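Local coordinates for protein yersinopine dehydrogenase (Yersinia pestis, PDB 6C4M) that catalyses the NADPH-dependent reductive condensation of pyruvate with an aminobutanoate intermediate, the last step in making the metallophore yersinopine, at residues A304-R309 with M424-R429. Numbering follows the deposited sequence.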
loop_
_atom_site.group_PDB
_atom_site.type_symbol
_atom_site.label_atom_id
_atom_site.label_comp_id
_atom_site.label_asym_id
_atom_site.label_seq_id
_atom_site.Cartn_x
_atom_site.Cartn_y
_atom_site.Cartn_z
ATOM N N ALA A 304 -4.026 -15.485 -14.167
ATOM C CA ALA A 304 -2.958 -15.471 -15.165
ATOM C C ALA A 304 -2.425 -16.880 -15.426
ATOM O O ALA A 304 -2.167 -17.245 -16.578
ATOM C CB ALA A 304 -1.828 -14.534 -14.704
ATOM N N ASP A 305 -2.227 -17.680 -14.365
ATOM C CA ASP A 305 -1.844 -19.082 -14.565
ATOM C C ASP A 305 -2.873 -19.807 -15.428
ATOM O O ASP A 305 -2.512 -20.652 -16.248
ATOM C CB ASP A 305 -1.724 -19.833 -13.227
ATOM C CG ASP A 305 -0.543 -19.429 -12.408
ATOM O OD1 ASP A 305 0.510 -19.082 -12.982
ATOM O OD2 ASP A 305 -0.673 -19.525 -11.166
ATOM N N ASP A 306 -4.163 -19.540 -15.199
ATOM C CA ASP A 306 -5.222 -20.217 -15.944
ATOM C C ASP A 306 -5.160 -19.857 -17.438
ATOM O O ASP A 306 -5.293 -20.726 -18.313
ATOM C CB ASP A 306 -6.591 -19.841 -15.371
ATOM C CG ASP A 306 -6.874 -20.463 -13.992
ATOM O OD1 ASP A 306 -6.044 -21.240 -13.468
ATOM O OD2 ASP A 306 -7.962 -20.175 -13.444
ATOM N N TYR A 307 -4.992 -18.565 -17.741
ATOM C CA TYR A 307 -4.925 -18.135 -19.129
ATOM C C TYR A 307 -3.699 -18.719 -19.819
ATOM O O TYR A 307 -3.757 -19.079 -20.991
ATOM C CB TYR A 307 -4.908 -16.612 -19.217
ATOM C CG TYR A 307 -6.208 -15.889 -18.867
ATOM C CD1 TYR A 307 -7.453 -16.447 -19.111
ATOM C CD2 TYR A 307 -6.173 -14.617 -18.321
ATOM C CE1 TYR A 307 -8.634 -15.753 -18.811
ATOM C CE2 TYR A 307 -7.339 -13.917 -18.017
ATOM C CZ TYR A 307 -8.564 -14.481 -18.250
ATOM O OH TYR A 307 -9.716 -13.760 -17.908
ATOM N N LYS A 308 -2.591 -18.859 -19.102
ATOM C CA LYS A 308 -1.437 -19.534 -19.683
ATOM C C LYS A 308 -1.791 -20.959 -20.088
ATOM O O LYS A 308 -1.403 -21.422 -21.176
ATOM C CB LYS A 308 -0.272 -19.534 -18.708
ATOM C CG LYS A 308 0.853 -20.499 -19.032
ATOM C CD LYS A 308 1.924 -20.323 -17.938
ATOM C CE LYS A 308 3.126 -21.192 -18.164
ATOM N NZ LYS A 308 2.742 -22.611 -18.264
ATOM N N ARG A 309 -2.517 -21.673 -19.222
ATOM C CA ARG A 309 -2.967 -23.024 -19.552
ATOM C C ARG A 309 -3.822 -23.027 -20.806
ATOM O O ARG A 309 -3.655 -23.886 -21.677
ATOM C CB ARG A 309 -3.771 -23.628 -18.399
ATOM C CG ARG A 309 -3.188 -24.922 -17.847
ATOM C CD ARG A 309 -4.008 -25.519 -16.652
ATOM N NE ARG A 309 -4.259 -24.555 -15.569
ATOM C CZ ARG A 309 -3.346 -24.142 -14.696
ATOM N NH1 ARG A 309 -2.105 -24.604 -14.769
ATOM N NH2 ARG A 309 -3.668 -23.258 -13.750
ATOM N N MET A 424 -9.424 -24.263 -15.308
ATOM C CA MET A 424 -9.076 -22.903 -14.883
ATOM C C MET A 424 -9.688 -22.659 -13.499
ATOM O O MET A 424 -10.740 -22.012 -13.368
ATOM C CB MET A 424 -9.558 -21.878 -15.914
ATOM C CG MET A 424 -9.006 -22.087 -17.360
ATOM S SD MET A 424 -9.833 -20.967 -18.499
ATOM C CE MET A 424 -8.819 -19.551 -18.171
ATOM N N PRO A 425 -9.057 -23.173 -12.437
ATOM C CA PRO A 425 -9.706 -23.125 -11.112
ATOM C C PRO A 425 -9.938 -21.726 -10.602
ATOM O O PRO A 425 -10.914 -21.498 -9.885
ATOM C CB PRO A 425 -8.732 -23.893 -10.207
ATOM C CG PRO A 425 -7.911 -24.698 -11.104
ATOM C CD PRO A 425 -7.815 -23.955 -12.405
ATOM N N THR A 426 -9.059 -20.772 -10.890
ATOM C CA THR A 426 -9.315 -19.424 -10.396
ATOM C C THR A 426 -10.474 -18.796 -11.151
ATOM O O THR A 426 -11.378 -18.211 -10.539
ATOM C CB THR A 426 -8.052 -18.573 -10.486
ATOM O OG1 THR A 426 -7.030 -19.229 -9.741
ATOM C CG2 THR A 426 -8.269 -17.217 -9.899
ATOM N N ALA A 427 -10.483 -18.931 -12.485
ATOM C CA ALA A 427 -11.633 -18.476 -13.266
ATOM C C ALA A 427 -12.934 -19.114 -12.779
ATOM O O ALA A 427 -13.968 -18.447 -12.679
ATOM C CB ALA A 427 -11.430 -18.796 -14.745
ATOM N N GLN A 428 -12.898 -20.401 -12.466
ATOM C CA GLN A 428 -14.102 -21.084 -12.019
ATOM C C GLN A 428 -14.559 -20.552 -10.660
ATOM O O GLN A 428 -15.751 -20.279 -10.458
ATOM C CB GLN A 428 -13.812 -22.580 -11.981
ATOM C CG GLN A 428 -14.917 -23.491 -11.561
ATOM C CD GLN A 428 -14.474 -24.939 -11.678
ATOM O OE1 GLN A 428 -13.763 -25.308 -12.623
ATOM N NE2 GLN A 428 -14.860 -25.761 -10.710
ATOM N N ARG A 429 -13.613 -20.333 -9.742
ATOM C CA ARG A 429 -13.959 -19.809 -8.429
ATOM C C ARG A 429 -14.549 -18.415 -8.545
ATOM O O ARG A 429 -15.586 -18.118 -7.927
ATOM C CB ARG A 429 -12.719 -19.839 -7.515
ATOM C CG ARG A 429 -12.741 -18.853 -6.334
ATOM C CD ARG A 429 -11.599 -19.105 -5.251
ATOM N NE ARG A 429 -10.281 -18.605 -5.664
ATOM C CZ ARG A 429 -9.323 -19.333 -6.255
ATOM N NH1 ARG A 429 -9.497 -20.631 -6.507
ATOM N NH2 ARG A 429 -8.168 -18.760 -6.591
HETATM O O HOH W 1 -5.553 -21.285 -10.712
#
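The flat carboxylate of Asp306 meets the start of helix 425-445, where the ring carbon CD of Pro425 lies 3.4 Å from Asp306 OD1. Asp306 OD1 turns its anti lone pair to Arg309 NH2 in a salt bridge of 3.1 Å, close to the guanidinium plane, and accepts a hydrogen bond from a water that also bonds Thr426 OG1. Asp305 O lies above one face of the Arg309 guanidinium, toward its rim, and Arg309 NE reaches Val423 O. The other carboxylate oxygen is directed at the first turn: the amide N of Ala427 donates to Asp306 OD2 at 3.0 Å, nearly straight (167°) and almost along the C-O axis, while the N of Thr426 adds a weak, strongly bent bond to Asp306 OD2 of 2.8 Å (122°). Pro425 has no N-H to offer. Aspartate suits this place: it is short, with two acceptors, and its negative charge faces the positive end of the helix dipole, which together with Arg309 would probably favour the ionised form. Met424, at the N-cap position, cannot cap with its side chain; Asp306, from another helix, offers the acceptor instead. The flexible methionine chain bends at chi3 and brings Met424 CE within 3.6 Å of Asp306 CB and, obliquely to the ring, 3.5 Å from Tyr307 CD1. Tyr307 also stacks edge-to-face with Tyr258 and bonds Asn257 O through OH, its side chain about 8 Å from that of His260, the inferred proton donor/acceptor. The axes of 304-309 and 425-429 run at 120° to each other where helices 294-313 and 425-445 meet; from helix 401-419, Leu410 touches Tyr307 and Ala427, while Leu414 and Ala417 touch Met424.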